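Local atomic coordinates of neural-cadherin (Drosophila melanogaster, PDB entry 3UBG), a protein that mediates calcium-dependent homophilic adhesion between cells and may help to sort cell types. Residues R8-E13 with L95-N100; P42-E47 with K56-E61; E245-L250 with T293-G298; Q253-G258 with R281-Y286. One frame throughout, in Å; residues are numbered along the deposited sequence. Where two conformers were deposited one is given.

Contact 1 (R8-E13 with L95-N100); sequences RIEFTE and LVKDVN. With CA (calcium ion), chain E; CA (calcium ion), chain F; CA (calcium ion), chain D.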
# COMPACT_ATOMS: atom_id res chain seq x y z
N ARG A 8 -15.51 29.74 -9.63
CA ARG A 8 -15.17 28.45 -10.17
C ARG A 8 -13.91 28.61 -11.03
O ARG A 8 -13.83 29.50 -11.87
CB ARG A 8 -16.35 27.90 -10.98
CG ARG A 8 -17.67 27.88 -10.17
CD ARG A 8 -18.88 27.42 -11.00
NE ARG A 8 -19.82 26.62 -10.21
CZ ARG A 8 -20.96 27.07 -9.69
NH1 ARG A 8 -21.35 28.32 -9.88
NH2 ARG A 8 -21.73 26.25 -8.99
N ILE A 9 -12.92 27.75 -10.80
CA ILE A 9 -11.65 27.91 -11.47
C ILE A 9 -10.90 26.58 -11.57
O ILE A 9 -11.02 25.68 -10.72
CB ILE A 9 -10.82 29.03 -10.79
CG1 ILE A 9 -9.56 29.39 -11.58
CG2 ILE A 9 -10.49 28.68 -9.34
CD1 ILE A 9 -8.91 30.70 -11.09
N GLU A 10 -10.10 26.48 -12.62
CA GLU A 10 -9.44 25.27 -13.06
C GLU A 10 -7.94 25.31 -12.79
O GLU A 10 -7.30 26.35 -12.97
CB GLU A 10 -9.57 25.23 -14.56
CG GLU A 10 -10.46 24.19 -15.12
CD GLU A 10 -10.23 24.08 -16.61
OE1 GLU A 10 -10.83 24.89 -17.36
OE2 GLU A 10 -9.43 23.21 -17.03
N PHE A 11 -7.36 24.17 -12.43
CA PHE A 11 -5.91 24.05 -12.32
C PHE A 11 -5.49 22.59 -12.38
O PHE A 11 -6.28 21.69 -12.07
CB PHE A 11 -5.39 24.62 -11.00
CG PHE A 11 -5.51 26.12 -10.86
CD1 PHE A 11 -6.48 26.69 -10.04
CD2 PHE A 11 -4.61 26.97 -11.51
CE1 PHE A 11 -6.59 28.07 -9.89
CE2 PHE A 11 -4.70 28.36 -11.36
CZ PHE A 11 -5.69 28.91 -10.55
N THR A 12 -4.25 22.36 -12.77
CA THR A 12 -3.61 21.08 -12.52
C THR A 12 -3.19 20.99 -11.06
O THR A 12 -2.92 22.02 -10.42
CB THR A 12 -2.37 20.89 -13.42
OG1 THR A 12 -1.32 21.74 -12.96
CG2 THR A 12 -2.72 21.23 -14.88
N GLU A 13 -3.11 19.77 -10.53
CA GLU A 13 -2.54 19.59 -9.20
C GLU A 13 -1.10 20.13 -9.14
O GLU A 13 -0.62 20.55 -8.08
CB GLU A 13 -2.60 18.13 -8.76
CG GLU A 13 -1.75 17.21 -9.62
CD GLU A 13 -1.92 15.74 -9.28
OE1 GLU A 13 -1.90 14.93 -10.22
OE2 GLU A 13 -2.07 15.38 -8.09
N LEU A 95 -11.38 23.39 -9.52
CA LEU A 95 -11.38 22.07 -10.11
C LEU A 95 -9.95 21.72 -10.32
O LEU A 95 -9.20 22.49 -10.93
CB LEU A 95 -12.08 21.98 -11.47
CG LEU A 95 -13.43 22.61 -11.75
CD1 LEU A 95 -14.20 21.76 -12.76
CD2 LEU A 95 -14.21 22.81 -10.46
N VAL A 96 -9.58 20.54 -9.86
CA VAL A 96 -8.21 20.11 -9.90
C VAL A 96 -7.99 18.96 -10.88
O VAL A 96 -8.74 17.98 -10.90
CB VAL A 96 -7.75 19.74 -8.52
CG1 VAL A 96 -6.30 19.33 -8.57
CG2 VAL A 96 -7.96 20.96 -7.63
N LYS A 97 -6.97 19.13 -11.71
CA LYS A 97 -6.72 18.25 -12.83
C LYS A 97 -5.52 17.35 -12.57
O LYS A 97 -4.51 17.78 -12.03
CB LYS A 97 -6.51 19.08 -14.09
CG LYS A 97 -7.81 19.63 -14.63
CD LYS A 97 -7.57 20.42 -15.86
CE LYS A 97 -7.07 21.79 -15.52
NZ LYS A 97 -6.76 22.55 -16.73
N ASP A 98 -5.65 16.09 -12.96
CA ASP A 98 -4.62 15.10 -12.70
C ASP A 98 -3.40 15.31 -13.59
O ASP A 98 -3.53 15.55 -14.78
CB ASP A 98 -5.16 13.69 -12.93
CG ASP A 98 -4.12 12.64 -12.69
OD1 ASP A 98 -3.48 12.71 -11.62
OD2 ASP A 98 -3.91 11.75 -13.55
N VAL A 99 -2.22 15.18 -12.99
CA VAL A 99 -0.96 15.18 -13.71
C VAL A 99 -0.27 13.86 -13.35
O VAL A 99 -0.53 13.29 -12.30
CB VAL A 99 -0.09 16.42 -13.32
CG1 VAL A 99 1.33 16.25 -13.75
CG2 VAL A 99 -0.66 17.72 -13.92
N ASN A 100 0.56 13.34 -14.22
CA ASN A 100 1.20 12.06 -13.91
C ASN A 100 2.39 12.30 -12.99
O ASN A 100 3.46 12.71 -13.44
CB ASN A 100 1.63 11.36 -15.20
CG ASN A 100 1.91 9.88 -14.99
OD1 ASN A 100 2.52 9.48 -14.00
ND2 ASN A 100 1.49 9.06 -15.94
CA CA E . -1.54 12.40 -10.32
CA CA F . -0.47 13.76 -6.97
CA CA D . 2.50 7.56 -12.41
O HOH W 1 0.54 15.76 -5.39

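Contact 2 (P42-E47 with K56-E61); sequences PWVTVE and KKWDYE. With CA (calcium ion), chain F; CA (calcium ion), chain E.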
# COMPACT_ATOMS: atom_id res chain seq x y z
N PRO A 42 -7.42 21.99 4.24
CA PRO A 42 -6.09 21.38 4.18
C PRO A 42 -5.28 21.91 3.01
O PRO A 42 -4.05 21.88 3.09
CB PRO A 42 -6.39 19.88 3.95
CG PRO A 42 -7.83 19.70 4.30
CD PRO A 42 -8.49 21.01 3.98
N TRP A 43 -5.95 22.38 1.96
CA TRP A 43 -5.28 22.64 0.69
C TRP A 43 -5.00 24.10 0.40
O TRP A 43 -4.10 24.43 -0.37
CB TRP A 43 -6.10 22.06 -0.46
CG TRP A 43 -6.45 20.62 -0.28
CD1 TRP A 43 -7.68 20.11 0.02
CD2 TRP A 43 -5.57 19.49 -0.39
NE1 TRP A 43 -7.62 18.74 0.10
CE2 TRP A 43 -6.34 18.33 -0.16
CE3 TRP A 43 -4.20 19.35 -0.68
CZ2 TRP A 43 -5.79 17.05 -0.19
CZ3 TRP A 43 -3.65 18.06 -0.71
CH2 TRP A 43 -4.44 16.93 -0.46
N VAL A 44 -5.79 24.98 0.99
CA VAL A 44 -5.68 26.39 0.69
C VAL A 44 -5.73 27.24 1.98
O VAL A 44 -6.37 26.86 2.97
CB VAL A 44 -6.79 26.86 -0.32
CG1 VAL A 44 -6.61 26.23 -1.70
CG2 VAL A 44 -8.17 26.58 0.22
N THR A 45 -5.04 28.38 1.96
CA THR A 45 -5.31 29.44 2.93
C THR A 45 -5.93 30.62 2.21
O THR A 45 -5.66 30.86 1.03
CB THR A 45 -4.04 29.92 3.72
OG1 THR A 45 -3.04 30.40 2.81
CG2 THR A 45 -3.49 28.81 4.56
N VAL A 46 -6.77 31.37 2.92
CA VAL A 46 -7.28 32.65 2.42
C VAL A 46 -6.66 33.81 3.21
O VAL A 46 -6.76 33.86 4.43
CB VAL A 46 -8.82 32.70 2.50
CG1 VAL A 46 -9.37 33.98 1.86
CG2 VAL A 46 -9.44 31.45 1.84
N GLU A 47 -5.99 34.71 2.50
CA GLU A 47 -5.43 35.91 3.12
C GLU A 47 -6.54 36.94 3.38
O GLU A 47 -7.67 36.78 2.89
CB GLU A 47 -4.31 36.49 2.25
CG GLU A 47 -3.16 35.50 2.05
CD GLU A 47 -2.68 34.90 3.39
OE1 GLU A 47 -2.57 35.67 4.38
OE2 GLU A 47 -2.43 33.67 3.46
N LYS A 56 -1.25 22.76 1.90
CA LYS A 56 -0.62 21.49 1.57
C LYS A 56 -0.53 21.45 0.06
O LYS A 56 -1.46 21.88 -0.61
CB LYS A 56 -1.49 20.34 2.07
CG LYS A 56 -0.91 18.97 1.85
CD LYS A 56 -1.90 17.95 2.37
CE LYS A 56 -1.23 16.63 2.69
NZ LYS A 56 -2.27 15.65 3.09
N LYS A 57 0.58 20.95 -0.47
CA LYS A 57 0.71 20.79 -1.92
C LYS A 57 -0.48 20.04 -2.47
O LYS A 57 -0.91 19.03 -1.91
CB LYS A 57 1.99 20.04 -2.28
CG LYS A 57 3.24 20.75 -1.84
CD LYS A 57 4.50 20.05 -2.35
CE LYS A 57 5.76 20.81 -1.95
NZ LYS A 57 7.00 20.04 -2.27
N TRP A 58 -1.00 20.53 -3.58
CA TRP A 58 -2.18 19.95 -4.17
C TRP A 58 -1.89 18.52 -4.61
O TRP A 58 -0.78 18.21 -5.05
CB TRP A 58 -2.67 20.82 -5.32
CG TRP A 58 -3.31 22.11 -4.83
CD1 TRP A 58 -3.51 22.48 -3.52
CD2 TRP A 58 -3.80 23.18 -5.63
NE1 TRP A 58 -4.12 23.71 -3.47
CE2 TRP A 58 -4.31 24.17 -4.75
CE3 TRP A 58 -3.88 23.40 -7.01
CZ2 TRP A 58 -4.88 25.36 -5.21
CZ3 TRP A 58 -4.45 24.60 -7.47
CH2 TRP A 58 -4.95 25.56 -6.57
N ASP A 59 -2.89 17.66 -4.46
CA ASP A 59 -2.73 16.24 -4.77
C ASP A 59 -4.07 15.65 -5.21
O ASP A 59 -4.95 15.38 -4.39
CB ASP A 59 -2.14 15.50 -3.56
CG ASP A 59 -1.95 14.00 -3.81
OD1 ASP A 59 -2.02 13.53 -4.97
OD2 ASP A 59 -1.71 13.28 -2.82
N TYR A 60 -4.19 15.48 -6.52
CA TYR A 60 -5.36 14.94 -7.16
C TYR A 60 -5.73 13.55 -6.60
O TYR A 60 -6.90 13.23 -6.43
CB TYR A 60 -5.10 14.87 -8.67
CG TYR A 60 -6.25 14.33 -9.49
CD1 TYR A 60 -7.20 15.18 -10.05
CD2 TYR A 60 -6.39 12.96 -9.71
CE1 TYR A 60 -8.26 14.67 -10.80
CE2 TYR A 60 -7.43 12.45 -10.44
CZ TYR A 60 -8.37 13.30 -10.98
OH TYR A 60 -9.40 12.75 -11.72
N GLU A 61 -4.72 12.75 -6.28
CA GLU A 61 -4.93 11.46 -5.66
C GLU A 61 -5.59 11.52 -4.28
O GLU A 61 -6.34 10.63 -3.91
CB GLU A 61 -3.63 10.64 -5.61
CG GLU A 61 -3.21 10.07 -6.96
CD GLU A 61 -2.92 11.14 -8.02
OE1 GLU A 61 -2.26 12.15 -7.69
OE2 GLU A 61 -3.36 10.97 -9.19
CA CA F . -0.47 13.76 -6.97
CA CA E . -1.54 12.40 -10.32
O HOH W 1 0.54 15.76 -5.39

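Contact 3 (E245-L250 with T293-G298); sequences EIRYTL and TEDSGG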
# COMPACT_ATOMS: atom_id res chain seq x y z
N GLU A 245 -2.10 -29.06 0.93
CA GLU A 245 -2.99 -28.63 2.00
C GLU A 245 -2.15 -28.06 3.13
O GLU A 245 -1.14 -28.63 3.51
CB GLU A 245 -3.84 -29.82 2.48
CG GLU A 245 -4.49 -29.66 3.84
CD GLU A 245 -5.95 -29.25 3.76
OE1 GLU A 245 -6.44 -28.99 2.64
OE2 GLU A 245 -6.61 -29.19 4.83
N ILE A 246 -2.57 -26.91 3.66
CA ILE A 246 -1.85 -26.25 4.74
C ILE A 246 -2.58 -26.43 6.06
O ILE A 246 -3.78 -26.23 6.15
CB ILE A 246 -1.71 -24.73 4.46
CG1 ILE A 246 -0.81 -24.47 3.25
CG2 ILE A 246 -1.19 -24.00 5.70
CD1 ILE A 246 0.64 -24.88 3.46
N ARG A 247 -1.84 -26.82 7.09
CA ARG A 247 -2.41 -26.90 8.44
C ARG A 247 -1.77 -25.85 9.35
O ARG A 247 -0.55 -25.77 9.47
CB ARG A 247 -2.21 -28.31 9.01
CG ARG A 247 -3.11 -28.60 10.20
CD ARG A 247 -3.28 -30.10 10.45
NE ARG A 247 -4.31 -30.35 11.46
CZ ARG A 247 -4.15 -30.16 12.76
NH1 ARG A 247 -2.99 -29.72 13.24
NH2 ARG A 247 -5.16 -30.41 13.60
N TYR A 248 -2.61 -25.04 9.99
CA TYR A 248 -2.11 -23.94 10.82
C TYR A 248 -1.92 -24.33 12.28
O TYR A 248 -2.71 -25.10 12.83
CB TYR A 248 -3.03 -22.72 10.71
CG TYR A 248 -3.02 -22.14 9.32
CD1 TYR A 248 -4.09 -22.36 8.45
CD2 TYR A 248 -1.92 -21.41 8.87
CE1 TYR A 248 -4.07 -21.84 7.17
CE2 TYR A 248 -1.90 -20.88 7.60
CZ TYR A 248 -2.97 -21.10 6.75
OH TYR A 248 -2.92 -20.57 5.48
N THR A 249 -0.88 -23.79 12.90
CA THR A 249 -0.55 -24.15 14.27
C THR A 249 0.08 -22.97 15.03
O THR A 249 0.77 -22.14 14.44
CB THR A 249 0.35 -25.40 14.28
OG1 THR A 249 -0.22 -26.38 15.14
CG2 THR A 249 1.76 -25.07 14.71
N LEU A 250 -0.19 -22.89 16.33
CA LEU A 250 0.19 -21.72 17.14
C LEU A 250 0.89 -22.09 18.45
O LEU A 250 0.69 -23.18 19.00
CB LEU A 250 -1.05 -20.88 17.43
CG LEU A 250 -0.91 -19.51 18.10
CD1 LEU A 250 -2.03 -18.59 17.65
CD2 LEU A 250 -0.89 -19.63 19.61
N THR A 293 2.10 -25.83 8.15
CA THR A 293 2.71 -27.09 7.74
C THR A 293 1.99 -27.66 6.55
O THR A 293 0.76 -27.76 6.54
CB THR A 293 2.69 -28.11 8.89
OG1 THR A 293 3.31 -27.54 10.05
CG2 THR A 293 3.46 -29.36 8.49
N GLU A 294 2.75 -28.01 5.52
CA GLU A 294 2.18 -28.73 4.39
C GLU A 294 1.94 -30.17 4.82
O GLU A 294 2.87 -30.99 4.85
CB GLU A 294 3.08 -28.65 3.15
CG GLU A 294 2.96 -27.34 2.40
CD GLU A 294 3.93 -27.24 1.23
OE1 GLU A 294 4.83 -28.09 1.11
OE2 GLU A 294 3.77 -26.30 0.42
N ASP A 295 0.70 -30.46 5.20
CA ASP A 295 0.37 -31.78 5.70
C ASP A 295 0.02 -32.73 4.57
O ASP A 295 -0.80 -33.64 4.71
CB ASP A 295 -0.70 -31.74 6.79
CG ASP A 295 -0.08 -31.73 8.18
OD1 ASP A 295 -0.65 -31.07 9.09
OD2 ASP A 295 0.98 -32.37 8.37
N SER A 296 0.66 -32.48 3.43
CA SER A 296 0.81 -33.50 2.40
C SER A 296 2.30 -33.83 2.39
O SER A 296 2.94 -33.86 1.33
CB SER A 296 0.32 -33.00 1.04
OG SER A 296 -1.09 -32.86 1.02
N GLY A 297 2.85 -34.02 3.60
CA GLY A 297 4.20 -34.52 3.81
C GLY A 297 5.37 -33.54 3.80
O GLY A 297 5.94 -33.26 2.75
N GLY A 298 5.73 -33.02 4.98
CA GLY A 298 7.02 -32.36 5.15
C GLY A 298 7.11 -30.86 5.42
O GLY A 298 7.26 -30.44 6.57

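Contact 4 (Q253-G258 with R281-Y286); sequences QGQGAG and RQPHVY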
# COMPACT_ATOMS: atom_id res chain seq x y z
N GLN A 253 5.75 -17.64 22.80
CA GLN A 253 7.19 -17.56 23.00
C GLN A 253 7.50 -17.54 24.49
O GLN A 253 8.32 -18.33 24.96
CB GLN A 253 7.76 -16.32 22.31
CG GLN A 253 8.76 -16.66 21.22
CD GLN A 253 9.41 -15.42 20.63
OE1 GLN A 253 10.05 -14.64 21.34
NE2 GLN A 253 9.24 -15.23 19.32
N GLY A 254 6.85 -16.65 25.22
CA GLY A 254 7.04 -16.58 26.66
C GLY A 254 5.76 -16.77 27.45
O GLY A 254 5.24 -17.89 27.56
N GLN A 255 5.26 -15.67 28.01
CA GLN A 255 3.99 -15.66 28.73
C GLN A 255 2.80 -15.91 27.81
O GLN A 255 2.80 -15.52 26.64
CB GLN A 255 3.79 -14.32 29.45
CG GLN A 255 4.54 -14.16 30.77
CD GLN A 255 4.33 -12.78 31.38
OE1 GLN A 255 4.99 -11.81 31.00
NE2 GLN A 255 3.40 -12.68 32.32
N GLY A 256 1.79 -16.57 28.36
CA GLY A 256 0.54 -16.75 27.65
C GLY A 256 0.46 -17.93 26.70
O GLY A 256 0.14 -17.75 25.53
N ALA A 257 0.74 -19.13 27.20
CA ALA A 257 0.35 -20.33 26.47
C ALA A 257 -1.12 -20.54 26.79
O ALA A 257 -1.57 -20.26 27.90
CB ALA A 257 1.16 -21.54 26.90
N GLY A 258 -1.88 -21.00 25.80
CA GLY A 258 -3.29 -21.25 26.01
C GLY A 258 -4.18 -20.01 25.94
O GLY A 258 -5.39 -20.13 25.74
N ARG A 281 -0.29 -11.56 36.02
CA ARG A 281 0.29 -12.71 35.36
C ARG A 281 0.14 -12.62 33.84
O ARG A 281 0.91 -13.22 33.09
CB ARG A 281 -0.35 -14.00 35.86
CG ARG A 281 0.09 -14.39 37.27
CD ARG A 281 -0.80 -15.47 37.85
NE ARG A 281 -2.17 -15.01 38.03
CZ ARG A 281 -3.03 -15.55 38.89
NH1 ARG A 281 -4.27 -15.07 38.99
NH2 ARG A 281 -2.66 -16.58 39.65
N GLN A 282 -0.85 -11.85 33.41
CA GLN A 282 -1.12 -11.68 31.98
C GLN A 282 -0.33 -10.51 31.39
O GLN A 282 -0.43 -9.38 31.86
CB GLN A 282 -2.62 -11.47 31.76
CG GLN A 282 -3.45 -12.70 32.07
CD GLN A 282 -4.94 -12.42 32.04
OE1 GLN A 282 -5.37 -11.30 31.79
NE2 GLN A 282 -5.74 -13.45 32.30
N PRO A 283 0.47 -10.79 30.34
CA PRO A 283 1.28 -9.74 29.71
C PRO A 283 0.41 -8.80 28.89
O PRO A 283 -0.68 -9.17 28.47
CB PRO A 283 2.21 -10.53 28.79
CG PRO A 283 1.42 -11.74 28.43
CD PRO A 283 0.61 -12.09 29.65
N HIS A 284 0.89 -7.57 28.69
CA HIS A 284 0.20 -6.60 27.85
C HIS A 284 0.58 -6.80 26.38
O HIS A 284 -0.05 -6.23 25.48
CB HIS A 284 0.52 -5.18 28.31
CG HIS A 284 -0.08 -4.81 29.64
ND1 HIS A 284 -0.70 -5.73 30.45
CD2 HIS A 284 -0.16 -3.62 30.28
CE1 HIS A 284 -1.13 -5.13 31.55
NE2 HIS A 284 -0.82 -3.85 31.47
N VAL A 285 1.61 -7.61 26.14
CA VAL A 285 2.06 -7.93 24.79
C VAL A 285 2.36 -9.43 24.69
O VAL A 285 3.13 -9.98 25.47
CB VAL A 285 3.31 -7.10 24.39
CG1 VAL A 285 3.84 -7.53 23.04
CG2 VAL A 285 2.97 -5.61 24.37
N TYR A 286 1.72 -10.09 23.73
CA TYR A 286 1.94 -11.52 23.54
C TYR A 286 2.82 -11.76 22.33
O TYR A 286 2.59 -11.18 21.27
CB TYR A 286 0.61 -12.24 23.36
CG TYR A 286 -0.28 -12.20 24.57
CD1 TYR A 286 -1.07 -11.09 24.85
CD2 TYR A 286 -0.35 -13.29 25.44
CE1 TYR A 286 -1.89 -11.05 25.98
CE2 TYR A 286 -1.17 -13.26 26.56
CZ TYR A 286 -1.93 -12.14 26.82
OH TYR A 286 -2.74 -12.12 27.93

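Contact 1 (R8-E13 with L95-N100)
E13 turns its CG between its backbone N and carbonyl carbon (chi1 65°) and then runs extended, which carries its carboxylate back beside the chain at V99. There OE1 receives the amide of V99 on its anti lone pair, V99 N to E13 OE1 2.8 Å and nearly straight at 172°. On the exposed face, K97 is bent at chi3 (-80°), and its ammonium meets the carboxylate of E10 from above the plane in a salt bridge, K97 NZ to E10 OE2 2.8 Å.

Strands 8-12 and 95-97 are parallel neighbours, the first and last of a cadherin repeat's β-sandwich, and the chain beyond them runs into the calcium-binding end. Their ladder starts with L95 N to I9 O at 2.6 Å, continues through F11 and K97, and finishes with E13 N to K97 O at 2.9 Å. F11 and V96 share the opposite face from K97. Apolar residues suit that inner face, where F11 meets F24 of the facing sheet. Farther along, V99 lays CG2 against T12 CB at 3.6 Å.

A glutamate suits position 13 because its two oxygens can serve two ions. OE1 joins D98 OD1 and V99 O on the calcium ion of chain E, and D98 OD2 is also held by T137. E13 OE2 binds the calcium ion of chain F at 2.5 Å and accepts a hydrogen bond from Y60 N. N100 points OD1 to the third calcium ion.

Contact 2 (P42-E47 with K56-E61)
W43 and V44 pack against K56 and W58 in a mixed apolar and backbone contact at the open end of a β-hairpin, where strands 44-46 and 51-54 of the first cadherin repeat in this chain give way to the loop carrying the cadherin calcium-binding D-Y-E motif (D59-E61). K56 N donates to P42 O at 3.2 Å. Beyond it, the long K56 chain lies alongside the W43 indole, pointing the same way, with CD 3.5 Å from W43 CZ3. Lysine fits here because its methylenes run beside the indole while its charge reaches the surface. K57 O sits at the edge of the same ring, near its plane.

W58 combines bulk with an N-H: NE1 reaches W43 O at 3.2 Å, from well above the carbonyl plane, and V44 CG1 packs at its ring edge, 4.0 Å from W58 CZ2. A leucine in its place would probably leave W43 O without this donor and open a gap beside V44. Just beyond, the loop turns to the ions. E61 bridges them, its OE1 shared by both calcium ions and its OE2 on that of chain E, while D59 OD1 binds the calcium ion of chain F at 2.5 Å.

Contact 3 (E245-L250 with T293-G298)
Backbone hydrogen bonds carry most of the contact between I246-R247 and T293-E294, where two adjacent antiparallel strands of the last cadherin repeat in this chain meet at the edge of its four-stranded sheet. R247 and T293 form a hydrogen-bonded pair, with R247 N to T293 O at 2.8 Å and T293 N to R247 O at 3.0 Å, both almost straight. I246 and E294 make the non-hydrogen-bonded pair next to it. D295 N then donates to E245 O at 3.1 Å, extending the pairing past the end of strand 285-294. Two CA-H...O contacts supplement these bonds: E294 CA approaches E245 O, and I246 CA approaches T293 O.

Carbon-to-carbon packing occurs on the face of I246 and E294. I246 crosses the glutamate's stem with CD1 3.5 Å from E294 CG, and its CG2 lies over one face of the Y248 ring toward the rim. Isoleucine and threonine, branched at CB, suit extended strands. The bond from E294 OE2 to S240 OG probably helps to pay for burying this carboxylate.

Electrostatics involve R247, on the face it shares with T293, and D295 just past the strand end. The R247 chain, with CG anti to the backbone N (chi1 -163°) and extended as far as NE, passes D295 OD1 3.1 Å from R247 CD. The charged atoms stay apart, R247 NE to D295 OD1 4.4 Å, the guanidinium and carboxylate planes turned 52° to each other. The opposite charges are therefore likely to attract through space without fixing each other's rotation, which leaves the backbone bonds to set the register.

Contact 4 (Q253-G258 with R281-Y286)
Q255 reaches across to P283 and R281 with CG beside its own backbone N (chi1 -80°) and an extended chain beyond. This conformation slides the side chain past the proline ring in the opposite direction, with Q255 CB 3.6 Å from P283 CG and Q255 OE1 3.8 Å from P283 CB. The terminal amide arrives at the backbone of R281 in a weak hydrogen bond: it is short, Q255 NE2 to R281 O 2.7 Å, but strongly bent. Glutamine suits this place because its CB can rest against the proline while its end still offers an N-H.

Besides meeting Q255, P283 lays CG over one face of the Y286 ring, toward the rim, 3.5 Å above the plane. Y286 has CG beside its backbone N, anti to the carbonyl carbon (chi1 -65°), which sets the ring edge at G256, CA to Y286 CE2 4.0 Å. A CB on that glycine would run into the ring, and its positive phi (85°) also favours glycine. The loop after strand 246-252 thus rests against the start of strand 285-294 in the last cadherin repeat of this chain. Y286 also stacks edge-to-face with F260.

R281 directs its guanidinium away, to a salt bridge with D279. Between these two segments the direct contact is mainly van der Waals fit, with one weak polar link that probably adds little directional restraint.

Overall arrangement
Following the chain from its N terminus, contact 1 closes a long loop by joining the first strand, 3-12, to the last strand of the same repeat, 87-97. Contact 2 is nested inside that loop, tying one end of a hairpin to the stretch leading to strand 68-76. The two touch around E13 and Y60; both share the calcium ions of chains E and F, and D136 of the next repeat joins the shell of the former. After the intervening repeat, contact 3 links strands 246-252 and 285-294. Contact 4, nested within its loop, ties the loop after strand 246-252 to the start of strand 285-294, which contact 3 also uses. Contacts 1 and 3 lie about 53 Å apart, centre to centre.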